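Local coordinates for CRISPR-associated protein,CRISPR-associated endonuclease Cas9 (Corynebacterium diphtheriae, PDB 6JOO) that cuts target DNA as an RNA-guided CRISPR endonuclease in bacterial adaptive immunity, with nuclease activity that depends on magnesium, at residues D265-R271 and P345-N350; V819-V825 and R846-G852; N900-R905 and P921-V926. One frame throughout, in Å; residues are numbered along the deposited sequence.

How the contacts relate
Contact 1 belongs to the alpha-helical lobe of this engineered fusion, whereas contacts 2 and 3 fall together in its C-terminal domain. The centre of contact 1 lies about 61 Å from that of contact 2 and about 65 Å from that of contact 3, on the other side of the chain's centre. Contacts 2 and 3, with centres about 10 Å apart, share one sheet: strands 822-824 and 902-904 are neighbours, and Asp821 OD2 makes a salt bridge with Arg905 NH1 at 2.6 Å. All three reach RNA chain B, contact 1 near nucleotides 5 and 6, contacts 2 and 3 near 77 and 78; contact 2 also meets DNA chain C.

Contact 1. Residues D265-R271 and P345-N350; sequences DAFQRYR and PTHDTN. With nucleotides of chain B.
Pro345 lays its CB against Arg271 CG (4.2 Å), where a loop in the alpha-helical lobe reaches helix 265-277 just before starting helix 348-355. The next residue, Thr346, turns its side chain off, and its carbonyl O faces Gln268 OE1, acceptor to acceptor, without bonding. His347 is the N-cap residue and the centre of an inverse gamma turn. Its ring NE2 donates to Asp265 OD2 (3.2 Å, 162° at the hydrogen); OD2 lies near the ring plane, with the carboxylate turned steeply (72°) to the ring, and NE2 comes from above the carboxylate plane. With Asp265 CG anti to the backbone N (chi1 -168°), the carboxylate extends to that ring edge. One face of the imidazole takes Gln268 CB, 3.8 Å from the centroid, as a CH-pi contact. Asp348 opens the helix: its backbone N gives a weak hydrogen bond to Gln268 OE1, while its OD2 forms a salt bridge with Arg271 NH2 (2.9 Å). That arginine bends at chi3, and its other terminal nitrogen, NH1, comes 3.4 Å from OP1 of U6 in RNA chain B. The carboxylate may partly offset the charge that the guanidinium brings to the RNA backbone. Thr349 follows, packing CG2 on Gln268 CG at 3.5 Å. Last comes Asn350, whose ND2 sits over the His347 ring face opposite Gln268 CB.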
loop_
_atom_site.group_PDB
_atom_site.type_symbol
_atom_site.label_atom_id
_atom_site.label_comp_id
_atom_site.label_asym_id
_atom_site.label_seq_id
_atom_site.Cartn_x
_atom_site.Cartn_y
_atom_site.Cartn_z
ATOM N N ASP A 265 -1.088 -11.359 -33.992
ATOM C CA ASP A 265 -0.502 -11.874 -35.224
ATOM C C ASP A 265 0.993 -11.595 -35.279
ATOM O O ASP A 265 1.746 -12.374 -35.870
ATOM C CB ASP A 265 -1.211 -11.279 -36.444
ATOM C CG ASP A 265 -0.838 -11.985 -37.742
ATOM O OD1 ASP A 265 0.327 -11.878 -38.175
ATOM O OD2 ASP A 265 -1.712 -12.663 -38.323
ATOM N N ALA A 266 1.445 -10.509 -34.649
ATOM C CA ALA A 266 2.877 -10.240 -34.578
ATOM C C ALA A 266 3.602 -11.337 -33.807
ATOM O O ALA A 266 4.454 -12.042 -34.360
ATOM C CB ALA A 266 3.123 -8.872 -33.938
ATOM N N PHE A 267 3.263 -11.507 -32.526
ATOM C CA PHE A 267 4.001 -12.432 -31.670
ATOM C C PHE A 267 3.853 -13.870 -32.146
ATOM O O PHE A 267 4.824 -14.636 -32.158
ATOM C CB PHE A 267 3.533 -12.299 -30.218
ATOM C CG PHE A 267 4.207 -13.260 -29.273
ATOM C CD1 PHE A 267 5.498 -13.020 -28.829
ATOM C CD2 PHE A 267 3.553 -14.400 -28.832
ATOM C CE1 PHE A 267 6.123 -13.898 -27.964
ATOM C CE2 PHE A 267 4.176 -15.283 -27.966
ATOM C CZ PHE A 267 5.463 -15.029 -27.532
ATOM N N GLN A 268 2.640 -14.259 -32.535
ATOM C CA GLN A 268 2.425 -15.622 -33.005
ATOM C C GLN A 268 3.257 -15.905 -34.250
ATOM O O GLN A 268 3.940 -16.932 -34.332
ATOM C CB GLN A 268 0.938 -15.853 -33.264
ATOM C CG GLN A 268 0.083 -15.720 -32.010
ATOM C CD GLN A 268 0.113 -16.962 -31.133
ATOM O OE1 GLN A 268 0.924 -17.864 -31.342
ATOM N NE2 GLN A 268 -0.779 -17.016 -30.148
ATOM N N ARG A 269 3.231 -14.991 -35.225
ATOM C CA ARG A 269 4.090 -15.147 -36.394
ATOM C C ARG A 269 5.554 -14.938 -36.031
ATOM O O ARG A 269 6.447 -15.396 -36.755
ATOM C CB ARG A 269 3.670 -14.179 -37.499
ATOM N N TYR A 270 5.816 -14.255 -34.917
ATOM C CA TYR A 270 7.188 -14.118 -34.449
ATOM C C TYR A 270 7.652 -15.377 -33.735
ATOM O O TYR A 270 8.802 -15.801 -33.900
ATOM C CB TYR A 270 7.317 -12.907 -33.528
ATOM C CG TYR A 270 8.519 -12.956 -32.609
ATOM C CD1 TYR A 270 9.744 -12.437 -33.007
ATOM C CD2 TYR A 270 8.422 -13.501 -31.332
ATOM C CE1 TYR A 270 10.841 -12.472 -32.167
ATOM C CE2 TYR A 270 9.510 -13.542 -30.489
ATOM C CZ TYR A 270 10.717 -13.026 -30.910
ATOM O OH TYR A 270 11.804 -13.063 -30.070
ATOM N N ARG A 271 6.770 -15.986 -32.939
ATOM C CA ARG A 271 7.188 -17.058 -32.041
ATOM C C ARG A 271 7.703 -18.268 -32.812
ATOM O O ARG A 271 8.768 -18.810 -32.493
ATOM C CB ARG A 271 6.036 -17.455 -31.120
ATOM C CG ARG A 271 6.334 -18.698 -30.304
ATOM C CD ARG A 271 5.360 -18.881 -29.157
ATOM N NE ARG A 271 3.967 -18.713 -29.559
ATOM C CZ ARG A 271 2.938 -19.240 -28.903
ATOM N NH1 ARG A 271 3.150 -19.984 -27.828
ATOM N NH2 ARG A 271 1.699 -19.037 -29.327
ATOM N N PRO A 345 5.166 -24.828 -31.891
ATOM C CA PRO A 345 4.215 -23.731 -31.715
ATOM C C PRO A 345 3.401 -23.489 -32.982
ATOM O O PRO A 345 3.675 -24.039 -34.049
ATOM C CB PRO A 345 5.124 -22.526 -31.409
ATOM C CG PRO A 345 6.559 -22.994 -31.717
ATOM C CD PRO A 345 6.452 -24.328 -32.392
ATOM N N THR A 346 2.381 -22.647 -32.835
ATOM C CA THR A 346 1.436 -22.382 -33.910
ATOM C C THR A 346 0.838 -20.998 -33.702
ATOM O O THR A 346 0.970 -20.397 -32.632
ATOM C CB THR A 346 0.326 -23.443 -33.954
ATOM O OG1 THR A 346 0.836 -24.705 -33.503
ATOM C CG2 THR A 346 -0.196 -23.610 -35.359
ATOM N N HIS A 347 0.177 -20.489 -34.743
ATOM C CA HIS A 347 -0.615 -19.263 -34.630
ATOM C C HIS A 347 -1.842 -19.600 -33.788
ATOM O O HIS A 347 -2.933 -19.873 -34.294
ATOM C CB HIS A 347 -0.992 -18.726 -36.007
ATOM C CG HIS A 347 -1.412 -17.287 -36.006
ATOM N ND1 HIS A 347 -2.217 -16.743 -35.029
ATOM C CD2 HIS A 347 -1.132 -16.278 -36.865
ATOM C CE1 HIS A 347 -2.417 -15.463 -35.289
ATOM N NE2 HIS A 347 -1.770 -15.156 -36.398
ATOM N N ASP A 348 -1.649 -19.574 -32.466
ATOM C CA ASP A 348 -2.629 -20.154 -31.550
ATOM C C ASP A 348 -3.946 -19.384 -31.552
ATOM O O ASP A 348 -5.022 -19.987 -31.473
ATOM C CB ASP A 348 -2.047 -20.214 -30.137
ATOM C CG ASP A 348 -1.254 -21.485 -29.883
ATOM O OD1 ASP A 348 -1.864 -22.577 -29.845
ATOM O OD2 ASP A 348 -0.015 -21.393 -29.731
ATOM N N THR A 349 -3.884 -18.052 -31.628
ATOM C CA THR A 349 -5.104 -17.251 -31.561
ATOM C C THR A 349 -6.022 -17.535 -32.746
ATOM O O THR A 349 -7.238 -17.672 -32.580
ATOM C CB THR A 349 -4.762 -15.761 -31.491
ATOM O OG1 THR A 349 -5.741 -15.006 -32.218
ATOM C CG2 THR A 349 -3.395 -15.502 -32.075
ATOM N N ASN A 350 -5.455 -17.624 -33.953
ATOM C CA ASN A 350 -6.282 -17.885 -35.128
ATOM C C ASN A 350 -6.922 -19.267 -35.062
ATOM O O ASN A 350 -8.084 -19.438 -35.448
ATOM C CB ASN A 350 -5.454 -17.731 -36.406
ATOM C CG ASN A 350 -5.214 -16.278 -36.774
ATOM O OD1 ASN A 350 -5.805 -15.373 -36.189
ATOM N ND2 ASN A 350 -4.350 -16.051 -37.757
ATOM P P U B 6 6.209 -18.150 -25.547
ATOM O OP1 U B 6 4.848 -17.716 -25.949
ATOM O OP2 U B 6 6.734 -17.802 -24.203
ATOM O "O5'" U B 6 6.264 -19.732 -25.687
ATOM C "C5'" U B 6 5.755 -20.563 -24.661
ATOM C "C4'" U B 6 6.600 -21.797 -24.488
ATOM O "O4'" U B 6 8.007 -21.441 -24.526
ATOM C "C3'" U B 6 6.435 -22.521 -23.164
ATOM O "O3'" U B 6 5.303 -23.370 -23.150
ATOM C "C2'" U B 6 7.758 -23.262 -23.019
ATOM O "O2'" U B 6 7.759 -24.445 -23.803
ATOM C "C1'" U B 6 8.737 -22.265 -23.643
ATOM N N1 U B 6 9.390 -21.401 -22.633
ATOM C C2 U B 6 10.324 -21.962 -21.782
ATOM O O2 U B 6 10.638 -23.140 -21.808
ATOM N N3 U B 6 10.881 -21.086 -20.884
ATOM C C4 U B 6 10.610 -19.738 -20.759
ATOM O O4 U B 6 11.197 -19.081 -19.899
ATOM C C5 U B 6 9.637 -19.237 -21.680
ATOM C C6 U B 6 9.078 -20.065 -22.564
ATOM P P A B 5 10.134 -13.643 -25.059
ATOM O OP1 A B 5 9.022 -12.737 -25.440
ATOM O OP2 A B 5 10.541 -13.763 -23.635
ATOM O "O5'" A B 5 9.791 -15.105 -25.587
ATOM C "C5'" A B 5 9.478 -15.323 -26.953
ATOM C "C4'" A B 5 9.467 -16.791 -27.290
ATOM O "O4'" A B 5 10.808 -17.333 -27.196
ATOM C "C3'" A B 5 8.649 -17.680 -26.370
ATOM O "O3'" A B 5 7.261 -17.635 -26.646
ATOM C "C2'" A B 5 9.278 -19.048 -26.596
ATOM O "O2'" A B 5 8.824 -19.611 -27.818
ATOM C "C1'" A B 5 10.752 -18.676 -26.759
ATOM N N9 A B 5 11.494 -18.791 -25.491
ATOM C C8 A B 5 11.886 -17.786 -24.643
ATOM N N7 A B 5 12.536 -18.217 -23.588
ATOM C C5 A B 5 12.570 -19.593 -23.756
ATOM C C6 A B 5 13.119 -20.627 -22.980
ATOM N N6 A B 5 13.761 -20.424 -21.829
ATOM N N1 A B 5 12.979 -21.894 -23.431
ATOM C C2 A B 5 12.333 -22.095 -24.586
ATOM N N3 A B 5 11.775 -21.205 -25.403
ATOM C C4 A B 5 11.931 -19.960 -24.924
#

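Contact 2. Residues V819-V825 and R846-G852; sequences VDDELVV and RRWRVDG. With nucleotides of chain B; nucleotides of chain C.
Leu823 and Trp848 form the hydrogen-bonded pair of two antiparallel strands, flanked by the non-hydrogen-bonded pairs Glu822-Arg849 and Val824-Arg847; the strand axes approach to 4.6 Å with directions 143° apart. Leu823 N to Trp848 O (2.7 Å) and the return bond from Trp848 N make the central pair, Val825 N reaches Arg846 O at one end, and Val850 N to Asp821 O with Asp820 N to Val850 O continues the pairing at the other. On the face of Leu823 and Trp848, Leu823 CD1 meets Val850 CG2 (3.8 Å), and Val825 CB approaches the indole at CD1 (3.7 Å), the two side chains crossing at about a right angle; Trp848 NE1 hydrogen-bonds to Ile845 O. The face of Glu822, Val824, Arg847 and Arg849 is largely charged. Arg847 runs alongside Val824, its NH2 3.5 Å from Val824 CG2, and makes a long salt bridge to Glu822 OE2, an oxygen also paired with Arg906. Just before the strand, Arg846 lays a guanidinium face on Val824 CG1. Arg849 bends at chi3 (51°), bringing NE into a salt bridge with Asp851 OD1 (2.8 Å), met on the syn side but tilted out of the carboxylate plane. Asp820 OD2 accepts a hydrogen bond from N2 of G77 in RNA chain B (2.8 Å), while Gly852 CA comes within 3.3 Å of OP1 of DG3 in DNA chain C. In the five-stranded antiparallel sheet of the C-terminal domain, strand 902-904 pairs beyond 822-824, and strand 858-863 beyond 847-855, where Asp851 and Gly852 form a classic beta bulge facing Arg860.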
loop_
_atom_site.group_PDB
_atom_site.type_symbol
_atom_site.label_atom_id
_atom_site.label_comp_id
_atom_site.label_asym_id
_atom_site.label_seq_id
_atom_site.Cartn_x
_atom_site.Cartn_y
_atom_site.Cartn_z
ATOM N N VAL A 819 8.386 10.447 15.226
ATOM C CA VAL A 819 8.722 9.045 15.430
ATOM C C VAL A 819 9.962 8.695 14.626
ATOM O O VAL A 819 10.118 9.124 13.477
ATOM C CB VAL A 819 7.528 8.150 15.058
ATOM C CG1 VAL A 819 7.970 6.708 14.828
ATOM C CG2 VAL A 819 6.477 8.209 16.148
ATOM N N ASP A 820 10.857 7.920 15.242
ATOM C CA ASP A 820 12.161 7.547 14.701
ATOM C C ASP A 820 13.173 8.686 14.777
ATOM O O ASP A 820 14.186 8.667 14.070
ATOM C CB ASP A 820 12.053 7.025 13.264
ATOM C CG ASP A 820 11.530 5.598 13.207
ATOM O OD1 ASP A 820 11.911 4.815 14.104
ATOM O OD2 ASP A 820 10.738 5.260 12.301
ATOM N N ASP A 821 12.925 9.685 15.621
ATOM C CA ASP A 821 13.952 10.660 15.952
ATOM C C ASP A 821 14.918 10.064 16.965
ATOM O O ASP A 821 14.537 9.270 17.831
ATOM C CB ASP A 821 13.336 11.944 16.514
ATOM C CG ASP A 821 13.533 13.138 15.596
ATOM O OD1 ASP A 821 14.506 13.128 14.809
ATOM O OD2 ASP A 821 12.719 14.086 15.660
ATOM N N GLU A 822 16.177 10.458 16.844
ATOM C CA GLU A 822 17.252 9.966 17.692
ATOM C C GLU A 822 17.506 10.944 18.831
ATOM O O GLU A 822 17.641 12.151 18.604
ATOM C CB GLU A 822 18.531 9.765 16.879
ATOM C CG GLU A 822 19.781 9.520 17.718
ATOM C CD GLU A 822 21.028 9.364 16.868
ATOM O OE1 GLU A 822 20.900 9.277 15.627
ATOM O OE2 GLU A 822 22.138 9.329 17.440
ATOM N N LEU A 823 17.584 10.419 20.050
ATOM C CA LEU A 823 17.866 11.216 21.232
ATOM C C LEU A 823 19.166 10.761 21.876
ATOM O O LEU A 823 19.519 9.580 21.831
ATOM C CB LEU A 823 16.749 11.114 22.272
ATOM C CG LEU A 823 15.325 11.459 21.859
ATOM C CD1 LEU A 823 14.413 11.305 23.058
ATOM C CD2 LEU A 823 15.255 12.865 21.295
ATOM N N VAL A 824 19.866 11.711 22.489
ATOM C CA VAL A 824 20.974 11.426 23.393
ATOM C C VAL A 824 20.506 11.788 24.794
ATOM O O VAL A 824 20.102 12.930 25.041
ATOM C CB VAL A 824 22.244 12.197 23.004
ATOM C CG1 VAL A 824 23.363 11.908 23.983
ATOM C CG2 VAL A 824 22.669 11.826 21.601
ATOM N N VAL A 825 20.534 10.815 25.705
ATOM C CA VAL A 825 19.950 10.959 27.033
ATOM C C VAL A 825 20.973 10.562 28.087
ATOM O O VAL A 825 21.662 9.546 27.946
ATOM C CB VAL A 825 18.673 10.103 27.182
ATOM C CG1 VAL A 825 18.082 10.260 28.576
ATOM C CG2 VAL A 825 17.650 10.469 26.114
ATOM N N ARG A 846 23.050 5.736 26.243
ATOM C CA ARG A 846 22.798 7.161 26.109
ATOM C C ARG A 846 22.182 7.545 24.772
ATOM O O ARG A 846 21.759 8.695 24.617
ATOM C CB ARG A 846 24.093 7.959 26.329
ATOM C CG ARG A 846 25.249 7.556 25.438
ATOM C CD ARG A 846 26.556 8.171 25.925
ATOM N NE ARG A 846 26.528 9.632 25.915
ATOM C CZ ARG A 846 26.950 10.380 24.900
ATOM N NH1 ARG A 846 26.889 11.702 24.977
ATOM N NH2 ARG A 846 27.434 9.806 23.806
ATOM N N ARG A 847 22.097 6.623 23.816
ATOM C CA ARG A 847 21.471 6.887 22.525
ATOM C C ARG A 847 20.144 6.141 22.451
ATOM O O ARG A 847 20.120 4.905 22.477
ATOM C CB ARG A 847 22.390 6.482 21.371
ATOM C CG ARG A 847 23.676 7.288 21.292
ATOM C CD ARG A 847 24.157 7.432 19.856
ATOM N NE ARG A 847 25.543 7.888 19.794
ATOM C CZ ARG A 847 25.917 9.161 19.710
ATOM N NH1 ARG A 847 27.206 9.468 19.665
ATOM N NH2 ARG A 847 25.009 10.124 19.669
ATOM N N TRP A 848 19.048 6.893 22.345
ATOM C CA TRP A 848 17.705 6.334 22.334
ATOM C C TRP A 848 16.960 6.785 21.086
ATOM O O TRP A 848 17.334 7.762 20.433
ATOM C CB TRP A 848 16.919 6.739 23.587
ATOM C CG TRP A 848 17.518 6.223 24.857
ATOM C CD1 TRP A 848 18.577 6.750 25.537
ATOM C CD2 TRP A 848 17.098 5.071 25.596
ATOM N NE1 TRP A 848 18.843 5.997 26.654
ATOM C CE2 TRP A 848 17.948 4.960 26.715
ATOM C CE3 TRP A 848 16.084 4.122 25.424
ATOM C CZ2 TRP A 848 17.817 3.942 27.656
ATOM C CZ3 TRP A 848 15.956 3.109 26.359
ATOM C CH2 TRP A 848 16.817 3.028 27.462
ATOM N N ARG A 849 15.890 6.055 20.769
ATOM C CA ARG A 849 15.062 6.303 19.597
ATOM C C ARG A 849 13.614 6.514 20.017
ATOM O O ARG A 849 13.104 5.818 20.901
ATOM C CB ARG A 849 15.148 5.137 18.605
ATOM C CG ARG A 849 14.292 5.312 17.363
ATOM C CD ARG A 849 14.195 4.019 16.576
ATOM N NE ARG A 849 13.796 2.898 17.422
ATOM C CZ ARG A 849 14.535 1.812 17.624
ATOM N NH1 ARG A 849 14.088 0.844 18.414
ATOM N NH2 ARG A 849 15.713 1.687 17.027
ATOM N N VAL A 850 12.953 7.471 19.374
ATOM C CA VAL A 850 11.564 7.799 19.668
ATOM C C VAL A 850 10.676 6.877 18.840
ATOM O O VAL A 850 10.591 7.016 17.618
ATOM C CB VAL A 850 11.264 9.272 19.372
ATOM C CG1 VAL A 850 9.784 9.575 19.585
ATOM C CG2 VAL A 850 12.134 10.170 20.240
ATOM N N ASP A 851 10.011 5.933 19.506
ATOM C CA ASP A 851 9.133 4.991 18.826
ATOM C C ASP A 851 7.658 5.349 18.929
ATOM O O ASP A 851 6.856 4.817 18.154
ATOM C CB ASP A 851 9.345 3.573 19.374
ATOM C CG ASP A 851 10.606 2.922 18.834
ATOM O OD1 ASP A 851 11.017 3.270 17.707
ATOM O OD2 ASP A 851 11.188 2.065 19.533
ATOM N N GLY A 852 7.285 6.227 19.853
ATOM C CA GLY A 852 5.894 6.619 19.997
ATOM C C GLY A 852 5.743 7.717 21.025
ATOM O O GLY A 852 6.686 8.073 21.738
ATOM P P G B 77 10.338 8.218 0.398
ATOM O OP1 G B 77 10.005 9.588 -0.069
ATOM O OP2 G B 77 11.728 7.878 0.799
ATOM O "O5'" G B 77 9.421 7.815 1.640
ATOM C "C5'" G B 77 8.375 8.673 2.090
ATOM C "C4'" G B 77 8.631 9.223 3.477
ATOM O "O4'" G B 77 8.838 8.130 4.411
ATOM C "C3'" G B 77 9.842 10.147 3.624
ATOM O "O3'" G B 77 9.528 11.178 4.557
ATOM C "C2'" G B 77 10.893 9.229 4.232
ATOM O "O2'" G B 77 11.901 9.895 4.962
ATOM C "C1'" G B 77 10.033 8.351 5.130
ATOM N N9 G B 77 10.623 7.058 5.465
ATOM C C8 G B 77 11.267 6.183 4.628
ATOM N N7 G B 77 11.680 5.110 5.245
ATOM C C5 G B 77 11.281 5.294 6.562
ATOM C C6 G B 77 11.444 4.463 7.699
ATOM O O6 G B 77 12.001 3.360 7.763
ATOM N N1 G B 77 10.885 5.035 8.841
ATOM C C2 G B 77 10.245 6.252 8.880
ATOM N N2 G B 77 9.768 6.640 10.073
ATOM N N3 G B 77 10.087 7.035 7.826
ATOM C C4 G B 77 10.625 6.494 6.713
ATOM P P DG C 3 2.234 5.524 20.577
ATOM O OP1 DG C 3 2.558 6.894 20.114
ATOM O OP2 DG C 3 3.171 4.838 21.489
ATOM O "O5'" DG C 3 0.789 5.491 21.281
ATOM C "C5'" DG C 3 -0.273 6.325 20.810
ATOM C "C4'" DG C 3 -1.636 5.744 21.185
ATOM O "O4'" DG C 3 -1.558 4.309 21.178
ATOM C "C3'" DG C 3 -2.156 6.145 22.558
ATOM O "O3'" DG C 3 -3.103 7.185 22.409
ATOM C "C2'" DG C 3 -2.828 4.885 23.107
ATOM C "C1'" DG C 3 -2.356 3.756 22.194
ATOM N N9 DG C 3 -1.562 2.756 22.888
ATOM C C8 DG C 3 -0.193 2.668 22.914
ATOM N N7 DG C 3 0.248 1.666 23.620
ATOM C C5 DG C 3 -0.905 1.051 24.094
ATOM C C6 DG C 3 -1.058 -0.091 24.916
ATOM O O6 DG C 3 -0.177 -0.809 25.406
ATOM N N1 DG C 3 -2.397 -0.375 25.156
ATOM C C2 DG C 3 -3.453 0.351 24.663
ATOM N N2 DG C 3 -4.675 -0.078 25.001
ATOM N N3 DG C 3 -3.324 1.422 23.893
ATOM C C4 DG C 3 -2.026 1.712 23.650
#

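Contact 3. Residues N900-R905 and P921-V926; sequences NVTVVR and PVTWKV. With nucleotides of chain B.
Val903 CB rests over the five-membered ring of Trp924, a CH-pi contact 3.8 Å from the centroid, and Val903 CG2 extends the packing to Trp924 CE2 (3.6 Å). The indole gets there with CG between its backbone N and carbonyl carbon (chi1 60°), lying alongside the valine. The backbones beneath pair through Val903 N to Trp924 O (2.8 Å) and the return bond, with Val926 N to Val901 O next along. Past the last pair, Thr923 OG1 takes over as acceptor for Arg905 N (2.9 Å). Arg905 bends at chi2, packs its CG against Pro921 CB, and sends NH2 to Val922 O (3.1 Å), which lies near the guanidinium plane. Farther out, Asp821 holds NH1 by a salt bridge and Trp816 makes a cation-pi contact with this arginine; Pro921 CD touches O2' of C78 in RNA chain B. The pairing is that of an antiparallel edge: strand 924-925 is outermost, within this chain, on its side of the five-stranded sheet of the Cas9 C-terminal domain.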
loop_
_atom_site.group_PDB
_atom_site.type_symbol
_atom_site.label_atom_id
_atom_site.label_comp_id
_atom_site.label_asym_id
_atom_site.label_seq_id
_atom_site.Cartn_x
_atom_site.Cartn_y
_atom_site.Cartn_z
ATOM N N ASN A 900 19.292 15.871 30.240
ATOM C CA ASN A 900 20.232 16.549 29.350
ATOM C C ASN A 900 20.122 15.988 27.930
ATOM O O ASN A 900 21.075 15.455 27.361
ATOM C CB ASN A 900 21.658 16.431 29.893
ATOM C CG ASN A 900 22.588 17.476 29.322
ATOM O OD1 ASN A 900 22.199 18.627 29.121
ATOM N ND2 ASN A 900 23.827 17.082 29.059
ATOM N N VAL A 901 18.921 16.108 27.375
ATOM C CA VAL A 901 18.545 15.430 26.140
ATOM C C VAL A 901 18.861 16.317 24.945
ATOM O O VAL A 901 18.605 17.526 24.964
ATOM C CB VAL A 901 17.053 15.043 26.168
ATOM C CG1 VAL A 901 16.638 14.387 24.858
ATOM C CG2 VAL A 901 16.757 14.126 27.345
ATOM N N THR A 902 19.421 15.706 23.900
ATOM C CA THR A 902 19.713 16.367 22.636
ATOM C C THR A 902 19.080 15.566 21.507
ATOM O O THR A 902 19.264 14.346 21.430
ATOM C CB THR A 902 21.223 16.490 22.400
ATOM O OG1 THR A 902 21.847 17.056 23.559
ATOM C CG2 THR A 902 21.507 17.380 21.203
ATOM N N VAL A 903 18.334 16.248 20.647
ATOM C CA VAL A 903 17.718 15.636 19.475
ATOM C C VAL A 903 18.726 15.670 18.334
ATOM O O VAL A 903 19.234 16.738 17.979
ATOM C CB VAL A 903 16.423 16.375 19.098
ATOM C CG1 VAL A 903 15.705 15.680 17.952
ATOM C CG2 VAL A 903 15.517 16.503 20.310
ATOM N N VAL A 904 19.014 14.507 17.757
ATOM C CA VAL A 904 20.109 14.344 16.805
ATOM C C VAL A 904 19.530 14.037 15.430
ATOM O O VAL A 904 18.817 13.041 15.257
ATOM C CB VAL A 904 21.079 13.242 17.256
ATOM C CG1 VAL A 904 22.234 13.103 16.280
ATOM C CG2 VAL A 904 21.590 13.544 18.645
ATOM N N ARG A 905 19.841 14.890 14.455
ATOM C CA ARG A 905 19.494 14.674 13.056
ATOM C C ARG A 905 20.777 14.530 12.251
ATOM O O ARG A 905 21.766 15.217 12.521
ATOM C CB ARG A 905 18.644 15.820 12.497
ATOM C CG ARG A 905 17.155 15.719 12.801
ATOM C CD ARG A 905 16.836 15.938 14.275
ATOM N NE ARG A 905 15.411 15.768 14.553
ATOM C CZ ARG A 905 14.560 16.768 14.764
ATOM N NH1 ARG A 905 13.281 16.513 15.007
ATOM N NH2 ARG A 905 14.989 18.024 14.739
ATOM N N PRO A 921 15.718 19.141 8.779
ATOM C CA PRO A 921 15.735 18.904 10.228
ATOM C C PRO A 921 17.146 19.020 10.784
ATOM O O PRO A 921 18.111 18.548 10.181
ATOM C CB PRO A 921 15.187 17.480 10.360
ATOM C CG PRO A 921 14.316 17.314 9.168
ATOM C CD PRO A 921 14.990 18.079 8.063
ATOM N N VAL A 922 17.261 19.668 11.942
ATOM C CA VAL A 922 18.556 20.042 12.493
ATOM C C VAL A 922 18.650 19.600 13.948
ATOM O O VAL A 922 17.647 19.520 14.663
ATOM C CB VAL A 922 18.799 21.564 12.342
ATOM C CG1 VAL A 922 18.836 22.274 13.695
ATOM C CG2 VAL A 922 20.068 21.812 11.552
ATOM N N THR A 923 19.873 19.289 14.376
ATOM C CA THR A 923 20.119 18.869 15.749
ATOM C C THR A 923 19.941 20.043 16.703
ATOM O O THR A 923 20.472 21.132 16.469
ATOM C CB THR A 923 21.530 18.292 15.879
ATOM O OG1 THR A 923 21.585 17.004 15.250
ATOM C CG2 THR A 923 21.943 18.173 17.344
ATOM N N TRP A 924 19.190 19.820 17.780
ATOM C CA TRP A 924 18.947 20.848 18.782
ATOM C C TRP A 924 18.935 20.208 20.162
ATOM O O TRP A 924 18.736 19.000 20.307
ATOM C CB TRP A 924 17.638 21.604 18.519
ATOM C CG TRP A 924 16.421 20.731 18.514
ATOM C CD1 TRP A 924 16.045 19.851 17.541
ATOM C CD2 TRP A 924 15.408 20.669 19.525
ATOM N NE1 TRP A 924 14.866 19.237 17.887
ATOM C CE2 TRP A 924 14.453 19.722 19.099
ATOM C CE3 TRP A 924 15.217 21.318 20.748
ATOM C CZ2 TRP A 924 13.327 19.410 19.854
ATOM C CZ3 TRP A 924 14.099 21.005 21.496
ATOM C CH2 TRP A 924 13.168 20.059 21.046
ATOM N N LYS A 925 19.157 21.037 21.176
ATOM C CA LYS A 925 19.269 20.592 22.556
ATOM C C LYS A 925 18.064 21.079 23.347
ATOM O O LYS A 925 17.699 22.256 23.271
ATOM C CB LYS A 925 20.565 21.104 23.189
ATOM C CG LYS A 925 20.795 20.634 24.613
ATOM C CD LYS A 925 22.212 20.940 25.061
ATOM C CE LYS A 925 22.547 20.205 26.346
ATOM N NZ LYS A 925 23.991 20.301 26.696
ATOM N N VAL A 926 17.449 20.172 24.101
ATOM C CA VAL A 926 16.270 20.497 24.896
ATOM C C VAL A 926 16.745 21.152 26.190
ATOM O O VAL A 926 17.289 20.481 27.069
ATOM C CB VAL A 926 15.421 19.253 25.181
ATOM C CG1 VAL A 926 14.109 19.640 25.844
ATOM C CG2 VAL A 926 15.168 18.477 23.898
ATOM P P C B 78 9.040 12.615 4.035
ATOM O OP1 C B 78 7.613 12.800 4.403
ATOM O OP2 C B 78 9.435 12.746 2.611
ATOM O "O5'" C B 78 9.911 13.642 4.885
ATOM C "C5'" C B 78 11.291 13.409 5.125
ATOM C "C4'" C B 78 12.002 14.683 5.503
ATOM O "O4'" C B 78 13.363 14.393 5.881
ATOM C "C3'" C B 78 12.131 15.725 4.407
ATOM O "O3'" C B 78 10.961 16.514 4.301
ATOM C "C2'" C B 78 13.358 16.534 4.828
ATOM O "O2'" C B 78 12.987 17.589 5.696
ATOM C "C1'" C B 78 14.181 15.508 5.622
ATOM N N1 C B 78 15.406 15.066 4.920
ATOM C C2 C B 78 16.565 14.957 5.689
ATOM O O2 C B 78 16.492 15.210 6.902
ATOM N N3 C B 78 17.721 14.560 5.107
ATOM C C4 C B 78 17.746 14.294 3.800
ATOM N N4 C B 78 18.906 13.910 3.260
ATOM C C5 C B 78 16.576 14.413 2.991
ATOM C C6 C B 78 15.438 14.803 3.582
#